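Local coordinates for protein aminotransferase class I and II (Anaerococcus prevotii, PDB 4EMY) that binds the cofactor pyridoxal 5'-phosphate as a homodimer and is probably an aminotransferase of the class I family, moving amino groups between substrates, at residues Asp123-Tyr134 against Phe145-Phe155; Lys53-Tyr61 against Lys261-Arg269. All coordinates share one frame; numbering follows the deposited sequence.

Contact 1: Asp123-Tyr134 against Phe145-Phe155; sequences DEGDPLICHDYY and FGRNFKTFEFF
His131 and Phe154 are stacked within a small pile of side chains at the C-terminal ends of two paired strands. The two rings form an offset stack, with centroids 4.6 Å apart. His131 CB makes a CH-pi contact over the face of Phe154, 3.7 Å from the ring centroid and 13° off its normal, and Phe155 CZ lies over the other face. Cys130 SG lies over the rim of the imidazole face opposite Phe154. Histidine suits this position because it is both flat enough to stack and polar at two corners: His131 ND1 donates to Tyr133 O at 2.8 Å, and NE2 is bonded to Asn185 N. Phe155 turns an edge toward the face of Tyr133, its CD2 lying 3.6 Å from Tyr133 CE1.

Behind this cluster, strands 127-131 and 148-152 run parallel as the two ends of a beta-alpha-beta unit crossing over through helix 137-145; strand 148-152 is an edge strand, within the chain, of the mixed sheet of a fold type I enzyme. Their amides alternate as donors, the straightest bond being Cys130 N to Lys150 O, 2.8 Å and 170° at the hydrogen. Leu128, Cys130 and Phe149 occupy the face where helix 137-145 packs. With CG anti to its nitrogen (chi1 -168°), Phe149 reaches along that face past Cys130 CB and puts its edge against the face of Tyr134, CE2 being 3.6 Å from Tyr134 CZ. Shortening Tyr134 to an alanine would probably open a gap beside the CE2-CZ edge of Phe149 and leave that ring freer to rock. On the other face Ile129 CG2 meets Phe152 CD2 at 3.9 Å, two apolar groups under helix 163-176. Before the strands, Arg147 lays CG and CD against Asp123 O, while NE and NH2 bond Ile118 O and Phe119 O.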
# COMPACT_ATOMS: atom_id res chain seq x y z
N ASP A 123 -2.80 -17.75 -11.50
CA ASP A 123 -3.77 -17.15 -12.39
C ASP A 123 -5.17 -17.36 -11.79
O ASP A 123 -5.31 -17.47 -10.57
CB ASP A 123 -3.64 -17.76 -13.78
CG ASP A 123 -4.10 -16.82 -14.89
OD1 ASP A 123 -4.96 -15.95 -14.65
OD2 ASP A 123 -3.60 -16.97 -16.02
N GLU A 124 -6.20 -17.43 -12.64
CA GLU A 124 -7.59 -17.40 -12.19
C GLU A 124 -8.10 -18.74 -11.66
O GLU A 124 -8.70 -18.80 -10.58
CB GLU A 124 -8.50 -16.87 -13.30
CG GLU A 124 -8.20 -15.45 -13.75
CD GLU A 124 -9.18 -14.40 -13.22
OE1 GLU A 124 -10.40 -14.67 -13.21
OE2 GLU A 124 -8.73 -13.29 -12.86
N GLY A 125 -7.87 -19.81 -12.39
CA GLY A 125 -8.33 -21.12 -11.94
C GLY A 125 -7.47 -21.67 -10.82
O GLY A 125 -7.88 -22.59 -10.11
N ASP A 126 -6.30 -21.08 -10.67
CA ASP A 126 -5.19 -21.67 -9.94
C ASP A 126 -5.40 -21.72 -8.43
O ASP A 126 -5.97 -20.80 -7.86
CB ASP A 126 -3.89 -20.95 -10.30
CG ASP A 126 -3.56 -21.05 -11.79
OD1 ASP A 126 -4.27 -21.77 -12.53
OD2 ASP A 126 -2.58 -20.41 -12.22
N PRO A 127 -4.95 -22.82 -7.80
CA PRO A 127 -5.18 -23.05 -6.38
C PRO A 127 -4.09 -22.54 -5.46
O PRO A 127 -2.90 -22.77 -5.71
CB PRO A 127 -5.25 -24.58 -6.29
CG PRO A 127 -4.39 -25.06 -7.41
CD PRO A 127 -4.32 -23.99 -8.45
N LEU A 128 -4.50 -21.85 -4.40
CA LEU A 128 -3.63 -21.59 -3.26
C LEU A 128 -3.96 -22.60 -2.16
O LEU A 128 -5.03 -22.56 -1.56
CB LEU A 128 -3.81 -20.16 -2.73
CG LEU A 128 -2.82 -19.81 -1.62
CD1 LEU A 128 -1.46 -19.43 -2.18
CD2 LEU A 128 -3.37 -18.70 -0.74
N ILE A 129 -3.03 -23.52 -1.92
CA ILE A 129 -3.24 -24.57 -0.95
C ILE A 129 -2.65 -24.15 0.39
O ILE A 129 -1.43 -24.04 0.55
CB ILE A 129 -2.68 -25.91 -1.45
CG1 ILE A 129 -3.29 -26.25 -2.81
CG2 ILE A 129 -2.96 -27.02 -0.45
CD1 ILE A 129 -2.29 -26.76 -3.82
N CYS A 130 -3.55 -23.90 1.34
CA CYS A 130 -3.21 -23.31 2.63
C CYS A 130 -3.74 -24.15 3.78
O CYS A 130 -4.76 -24.83 3.65
CB CYS A 130 -3.78 -21.89 2.74
SG CYS A 130 -3.48 -21.10 4.34
N HIS A 131 -3.04 -24.08 4.92
CA HIS A 131 -3.39 -24.87 6.09
C HIS A 131 -4.73 -24.50 6.68
O HIS A 131 -5.14 -23.34 6.65
CB HIS A 131 -2.29 -24.82 7.14
CG HIS A 131 -1.54 -23.51 7.17
ND1 HIS A 131 -2.07 -22.38 7.68
CD2 HIS A 131 -0.27 -23.18 6.72
CE1 HIS A 131 -1.18 -21.38 7.57
NE2 HIS A 131 -0.08 -21.87 6.97
N ASP A 132 -5.40 -25.53 7.19
CA ASP A 132 -6.74 -25.51 7.81
C ASP A 132 -7.04 -24.35 8.75
O ASP A 132 -8.16 -23.83 8.76
CB ASP A 132 -6.91 -26.80 8.61
CG ASP A 132 -8.16 -27.53 8.26
OD1 ASP A 132 -8.87 -27.07 7.35
OD2 ASP A 132 -8.44 -28.57 8.90
N TYR A 133 -6.05 -23.99 9.56
CA TYR A 133 -6.13 -22.86 10.46
C TYR A 133 -5.31 -21.77 9.79
O TYR A 133 -4.10 -21.94 9.59
CB TYR A 133 -5.51 -23.20 11.82
CG TYR A 133 -6.11 -24.38 12.57
CD1 TYR A 133 -6.03 -25.69 12.07
CD2 TYR A 133 -6.73 -24.20 13.81
CE1 TYR A 133 -6.57 -26.76 12.77
CE2 TYR A 133 -7.26 -25.27 14.52
CZ TYR A 133 -7.18 -26.55 14.00
OH TYR A 133 -7.71 -27.61 14.70
N TYR A 134 -5.95 -20.66 9.43
CA TYR A 134 -5.29 -19.61 8.67
C TYR A 134 -5.76 -18.22 9.03
O TYR A 134 -6.88 -18.03 9.51
CB TYR A 134 -5.49 -19.83 7.17
CG TYR A 134 -6.93 -19.80 6.73
CD1 TYR A 134 -7.51 -18.62 6.27
CD2 TYR A 134 -7.71 -20.95 6.78
CE1 TYR A 134 -8.84 -18.59 5.87
CE2 TYR A 134 -9.04 -20.92 6.38
CZ TYR A 134 -9.59 -19.75 5.93
OH TYR A 134 -10.91 -19.73 5.53
N PHE A 145 -8.83 -11.50 -6.19
CA PHE A 145 -8.16 -11.69 -7.47
C PHE A 145 -8.62 -12.93 -8.23
O PHE A 145 -8.08 -13.24 -9.29
CB PHE A 145 -6.64 -11.72 -7.28
CG PHE A 145 -6.08 -10.46 -6.69
CD1 PHE A 145 -6.50 -9.21 -7.14
CD2 PHE A 145 -5.13 -10.52 -5.68
CE1 PHE A 145 -5.99 -8.05 -6.58
CE2 PHE A 145 -4.61 -9.36 -5.12
CZ PHE A 145 -5.04 -8.13 -5.57
N GLY A 146 -9.61 -13.63 -7.70
CA GLY A 146 -10.20 -14.77 -8.41
C GLY A 146 -9.34 -16.02 -8.42
O GLY A 146 -9.60 -16.94 -9.18
N ARG A 147 -8.32 -16.05 -7.57
CA ARG A 147 -7.56 -17.27 -7.31
C ARG A 147 -8.41 -18.22 -6.47
O ARG A 147 -9.32 -17.80 -5.74
CB ARG A 147 -6.25 -16.96 -6.59
CG ARG A 147 -5.13 -16.42 -7.46
CD ARG A 147 -5.52 -15.14 -8.20
NE ARG A 147 -4.39 -14.51 -8.91
CZ ARG A 147 -4.52 -13.55 -9.83
NH1 ARG A 147 -5.72 -13.11 -10.18
NH2 ARG A 147 -3.44 -13.05 -10.42
N ASN A 148 -8.12 -19.51 -6.57
CA ASN A 148 -8.89 -20.52 -5.86
C ASN A 148 -8.29 -20.94 -4.51
O ASN A 148 -7.32 -21.71 -4.46
CB ASN A 148 -9.08 -21.72 -6.75
CG ASN A 148 -10.23 -22.56 -6.31
OD1 ASN A 148 -10.11 -23.36 -5.38
ND2 ASN A 148 -11.37 -22.39 -6.97
N PHE A 149 -8.87 -20.45 -3.42
CA PHE A 149 -8.45 -20.84 -2.08
C PHE A 149 -8.83 -22.28 -1.78
O PHE A 149 -9.97 -22.69 -2.00
CB PHE A 149 -9.06 -19.93 -1.04
CG PHE A 149 -8.47 -20.09 0.33
CD1 PHE A 149 -7.20 -19.61 0.60
CD2 PHE A 149 -9.19 -20.70 1.34
CE1 PHE A 149 -6.65 -19.75 1.87
CE2 PHE A 149 -8.65 -20.83 2.60
CZ PHE A 149 -7.38 -20.36 2.87
N LYS A 150 -7.87 -23.04 -1.24
CA LYS A 150 -8.02 -24.47 -1.02
C LYS A 150 -7.34 -24.87 0.30
O LYS A 150 -6.17 -24.57 0.52
CB LYS A 150 -7.38 -25.21 -2.20
CG LYS A 150 -8.01 -26.53 -2.58
CD LYS A 150 -7.63 -26.88 -4.01
CE LYS A 150 -7.97 -28.32 -4.38
NZ LYS A 150 -7.02 -29.32 -3.79
N THR A 151 -8.08 -25.54 1.19
CA THR A 151 -7.56 -25.91 2.51
C THR A 151 -7.26 -27.40 2.67
O THR A 151 -7.88 -28.26 2.03
CB THR A 151 -8.55 -25.54 3.64
OG1 THR A 151 -9.85 -26.06 3.33
CG2 THR A 151 -8.62 -24.04 3.82
N PHE A 152 -6.29 -27.69 3.54
CA PHE A 152 -5.98 -29.06 3.96
C PHE A 152 -5.87 -29.11 5.50
O PHE A 152 -5.53 -28.10 6.12
CB PHE A 152 -4.69 -29.56 3.30
CG PHE A 152 -3.44 -28.95 3.88
CD1 PHE A 152 -2.75 -29.60 4.91
CD2 PHE A 152 -2.94 -27.75 3.40
CE1 PHE A 152 -1.60 -29.04 5.44
CE2 PHE A 152 -1.79 -27.19 3.94
CZ PHE A 152 -1.12 -27.84 4.96
N GLU A 153 -6.15 -30.27 6.09
CA GLU A 153 -6.09 -30.45 7.54
C GLU A 153 -4.67 -30.28 8.07
O GLU A 153 -3.83 -31.15 7.90
CB GLU A 153 -6.64 -31.83 7.95
CG GLU A 153 -8.13 -32.01 7.73
CD GLU A 153 -8.53 -33.47 7.57
OE1 GLU A 153 -8.84 -33.88 6.42
OE2 GLU A 153 -8.53 -34.22 8.57
N PHE A 154 -4.43 -29.14 8.72
CA PHE A 154 -3.13 -28.77 9.31
C PHE A 154 -2.47 -29.89 10.12
O PHE A 154 -1.35 -30.29 9.83
CB PHE A 154 -3.32 -27.55 10.23
CG PHE A 154 -2.12 -26.65 10.33
CD1 PHE A 154 -2.28 -25.33 10.74
CD2 PHE A 154 -0.84 -27.10 10.03
CE1 PHE A 154 -1.19 -24.48 10.85
CE2 PHE A 154 0.25 -26.25 10.13
CZ PHE A 154 0.07 -24.94 10.54
N PHE A 155 -3.18 -30.38 11.13
CA PHE A 155 -2.59 -31.22 12.16
C PHE A 155 -3.02 -32.68 12.09
O PHE A 155 -4.03 -33.02 11.48
CB PHE A 155 -2.92 -30.68 13.55
CG PHE A 155 -2.55 -29.24 13.76
CD1 PHE A 155 -1.22 -28.86 13.91
CD2 PHE A 155 -3.53 -28.26 13.84
CE1 PHE A 155 -0.88 -27.53 14.11
CE2 PHE A 155 -3.19 -26.93 14.04
CZ PHE A 155 -1.87 -26.57 14.17

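Contact 2: Lys53-Tyr61 against Lys261-Arg269. With PLP (pyridoxal-5'-phosphate), chain E.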
# COMPACT_ATOMS: atom_id res chain seq x y z
N LYS A 53 -1.17 -1.21 27.48
CA LYS A 53 -0.70 -0.23 26.50
C LYS A 53 0.25 -0.87 25.50
O LYS A 53 0.99 -1.79 25.84
CB LYS A 53 -0.00 0.93 27.20
CG LYS A 53 0.31 2.10 26.29
CD LYS A 53 1.15 3.16 26.99
CE LYS A 53 1.78 4.11 25.99
NZ LYS A 53 2.86 4.89 26.64
N ILE A 54 0.23 -0.36 24.27
CA ILE A 54 1.11 -0.84 23.21
C ILE A 54 2.60 -0.72 23.56
O ILE A 54 2.99 0.10 24.40
CB ILE A 54 0.80 -0.10 21.89
CG1 ILE A 54 1.29 -0.91 20.68
CG2 ILE A 54 1.39 1.31 21.92
CD1 ILE A 54 0.79 -0.42 19.35
N ILE A 55 3.41 -1.55 22.92
CA ILE A 55 4.86 -1.51 23.06
C ILE A 55 5.44 -0.89 21.80
O ILE A 55 5.31 -1.45 20.71
CB ILE A 55 5.47 -2.91 23.26
CG1 ILE A 55 4.88 -3.61 24.50
CG2 ILE A 55 6.99 -2.83 23.32
CD1 ILE A 55 5.71 -3.49 25.77
N ALA A 56 6.08 0.26 21.95
CA ALA A 56 6.87 0.84 20.88
C ALA A 56 8.33 0.85 21.33
O ALA A 56 8.71 1.63 22.22
CB ALA A 56 6.38 2.24 20.54
N LEU A 57 9.12 -0.03 20.73
CA LEU A 57 10.53 -0.18 21.08
C LEU A 57 11.30 1.13 20.90
O LEU A 57 11.32 1.69 19.81
CB LEU A 57 11.17 -1.28 20.23
CG LEU A 57 10.72 -2.71 20.51
CD1 LEU A 57 11.10 -3.60 19.34
CD2 LEU A 57 11.32 -3.23 21.80
N PRO A 58 11.90 1.65 21.99
CA PRO A 58 12.67 2.89 21.87
C PRO A 58 13.76 2.84 20.80
O PRO A 58 13.94 3.81 20.07
CB PRO A 58 13.28 3.04 23.27
CG PRO A 58 12.32 2.35 24.16
CD PRO A 58 11.84 1.17 23.38
N SER A 59 14.46 1.71 20.69
CA SER A 59 15.54 1.55 19.72
C SER A 59 15.06 1.71 18.29
O SER A 59 15.83 2.12 17.42
CB SER A 59 16.20 0.18 19.89
OG SER A 59 15.26 -0.85 19.65
N VAL A 60 13.80 1.38 18.04
CA VAL A 60 13.17 1.63 16.75
C VAL A 60 12.78 3.11 16.61
O VAL A 60 13.28 3.80 15.73
CB VAL A 60 11.94 0.71 16.52
CG1 VAL A 60 11.29 1.00 15.17
CG2 VAL A 60 12.36 -0.75 16.58
N TYR A 61 11.90 3.59 17.48
CA TYR A 61 11.35 4.95 17.37
C TYR A 61 12.29 6.13 17.70
O TYR A 61 12.00 7.27 17.32
CB TYR A 61 10.00 5.06 18.10
CG TYR A 61 8.96 4.22 17.42
CD1 TYR A 61 8.14 4.76 16.43
CD2 TYR A 61 8.84 2.86 17.70
CE1 TYR A 61 7.21 3.97 15.78
CE2 TYR A 61 7.92 2.06 17.05
CZ TYR A 61 7.11 2.63 16.09
OH TYR A 61 6.19 1.84 15.44
N LYS A 261 5.83 -6.75 13.48
CA LYS A 261 5.97 -7.36 14.80
C LYS A 261 7.38 -7.24 15.34
O LYS A 261 7.58 -6.79 16.47
CB LYS A 261 5.55 -8.83 14.76
CG LYS A 261 4.05 -9.04 14.76
CD LYS A 261 3.47 -9.01 13.36
CE LYS A 261 1.96 -8.87 13.42
NZ LYS A 261 1.34 -9.12 12.08
N SER A 262 8.35 -7.65 14.53
CA SER A 262 9.75 -7.63 14.91
C SER A 262 10.26 -6.25 15.35
O SER A 262 11.16 -6.15 16.19
CB SER A 262 10.59 -8.11 13.73
OG SER A 262 10.51 -7.19 12.66
N HIS A 263 9.68 -5.20 14.79
CA HIS A 263 10.12 -3.83 15.07
C HIS A 263 9.05 -2.99 15.70
O HIS A 263 9.19 -1.77 15.79
CB HIS A 263 10.68 -3.18 13.81
CG HIS A 263 11.97 -3.78 13.33
ND1 HIS A 263 12.06 -5.06 12.92
CD2 HIS A 263 13.25 -3.24 13.23
CE1 HIS A 263 13.33 -5.33 12.56
NE2 HIS A 263 14.06 -4.21 12.75
N THR A 264 7.98 -3.65 16.15
CA THR A 264 6.82 -2.99 16.74
C THR A 264 6.42 -1.80 15.88
O THR A 264 6.29 -0.67 16.37
CB THR A 264 7.04 -2.57 18.22
OG1 THR A 264 8.18 -1.70 18.34
CG2 THR A 264 7.27 -3.79 19.10
N ALA A 265 6.24 -2.05 14.58
CA ALA A 265 6.09 -1.00 13.58
C ALA A 265 4.90 -1.25 12.64
O ALA A 265 5.00 -1.04 11.43
CB ALA A 265 7.38 -0.85 12.79
N TYR A 266 3.79 -1.68 13.22
CA TYR A 266 2.57 -2.04 12.50
C TYR A 266 2.02 -0.89 11.67
O TYR A 266 1.71 -1.07 10.48
CB TYR A 266 1.48 -2.51 13.49
CG TYR A 266 1.97 -3.24 14.72
CD1 TYR A 266 1.80 -4.62 14.85
CD2 TYR A 266 2.56 -2.54 15.79
CE1 TYR A 266 2.24 -5.29 15.99
CE2 TYR A 266 3.00 -3.20 16.92
CZ TYR A 266 2.84 -4.57 17.02
OH TYR A 266 3.28 -5.21 18.15
N GLY A 267 1.90 0.28 12.29
CA GLY A 267 1.28 1.46 11.68
C GLY A 267 2.18 2.19 10.71
O GLY A 267 1.78 3.18 10.11
N LEU A 268 3.41 1.69 10.59
CA LEU A 268 4.38 2.20 9.63
C LEU A 268 4.36 1.44 8.30
O LEU A 268 4.98 1.86 7.34
CB LEU A 268 5.78 2.18 10.22
CG LEU A 268 6.15 3.44 10.98
CD1 LEU A 268 7.49 3.25 11.68
CD2 LEU A 268 6.21 4.61 10.01
N ARG A 269 3.65 0.31 8.27
CA ARG A 269 3.42 -0.46 7.04
C ARG A 269 4.66 -0.73 6.19
O ARG A 269 4.77 -0.21 5.07
CB ARG A 269 2.34 0.21 6.18
CG ARG A 269 1.06 0.59 6.92
CD ARG A 269 0.38 -0.60 7.57
NE ARG A 269 0.22 -1.75 6.68
CZ ARG A 269 0.60 -2.99 6.98
NH1 ARG A 269 1.17 -3.27 8.14
NH2 ARG A 269 0.41 -3.96 6.11
N1 PLP E . 0.74 -12.49 8.32
C2 PLP E . 0.16 -13.05 9.44
C2A PLP E . 0.12 -14.54 9.60
C3 PLP E . -0.37 -12.24 10.44
O3 PLP E . -0.94 -12.80 11.55
C4 PLP E . -0.34 -10.86 10.33
C4A PLP E . -1.49 -10.13 10.96
O4A PLP E . -1.38 -9.60 12.07
C5 PLP E . 0.25 -10.30 9.20
C6 PLP E . 0.79 -11.12 8.19
C5A PLP E . 0.26 -8.79 9.06
O4P PLP E . 1.43 -8.30 8.44
P PLP E . 1.50 -6.72 8.18
O1P PLP E . 0.80 -6.48 6.87
O2P PLP E . 2.96 -6.31 8.16
O3P PLP E . 0.78 -5.97 9.26
O HOH W 1 3.97 -3.53 20.45
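The Tyr61 ring meets the opposite segment with its edge: Thr264 O across the contact and Leu57 O of its own segment both lie there, in plane, and Leu268 CD1 approaches obliquely. The His263 ring has Ser262 OG at its edge and stacks with Tyr321, while Tyr266 has a water in its plane and packs edge-to-face with Tyr75 of the second subunit. His263 and Tyr266 belong to the loop between strands 251-258 and 271-277, against which Tyr61 packs and which carries Lys261 of this fold type I aminotransferase; Lys261 to Thr264 make a type I beta turn.

The phenol of Tyr61 donates through OH to Thr264 O at 2.7 Å, in the carbonyl plane and on a lone pair. Tyrosine fits here because it spans from helix 58-66 to a buried carbonyl. Thr264 is gripped a second time, since Leu57 N, at the N-cap of that helix, donates to its OG1 at 3.1 Å, nearly straight at 171°. A chi1 of 58° holds Thr264 OG1 between the backbone nitrogen and carbonyl, where it can also donate to His263 O at 2.7 Å, so the small hydroxyl is used in both directions. Leu57 CG and CD1 pack around the same oxygen and the methyl CG2, a mixed surface that a branched residue such as threonine provides. Val60 sets both methyls against His263 O, CG2 at 3.4 Å. One water spans the segments, donating to Ile55 O and accepting from Tyr266 OH.

Both ends of 261-269 hold the cofactor. Lys261 NZ donates a hydrogen bond to O4A of the pyridoxal phosphate at 2.8 Å. Arg269 is bent at chi2 and chi3, which turns its guanidinium edge-on to the phosphate: NH1 reaches O3P and also Tyr266 O, while NH2 donates to O1P at 2.7 Å and 165°.

Overall arrangement
Contact 1 and contact 2 lie on opposite sides of the chain's centre, their centres 31 Å apart and their nearest atoms about 12 Å apart, so they do not touch. The cofactor lies between them. Contact 2 grips it directly, at the aldehyde and at the phosphate. Contact 1 lies beyond the pyridine end, away from the phosphate: between nearest atoms, the side chain of His131 is about 7 Å from the cofactor, and that of Tyr134 about 5 Å from the side chain of Trp135, a residue that binds pyridoxal phosphate. Both contacts also touch the second subunit, which supplies Tyr75 to the site beside contact 2.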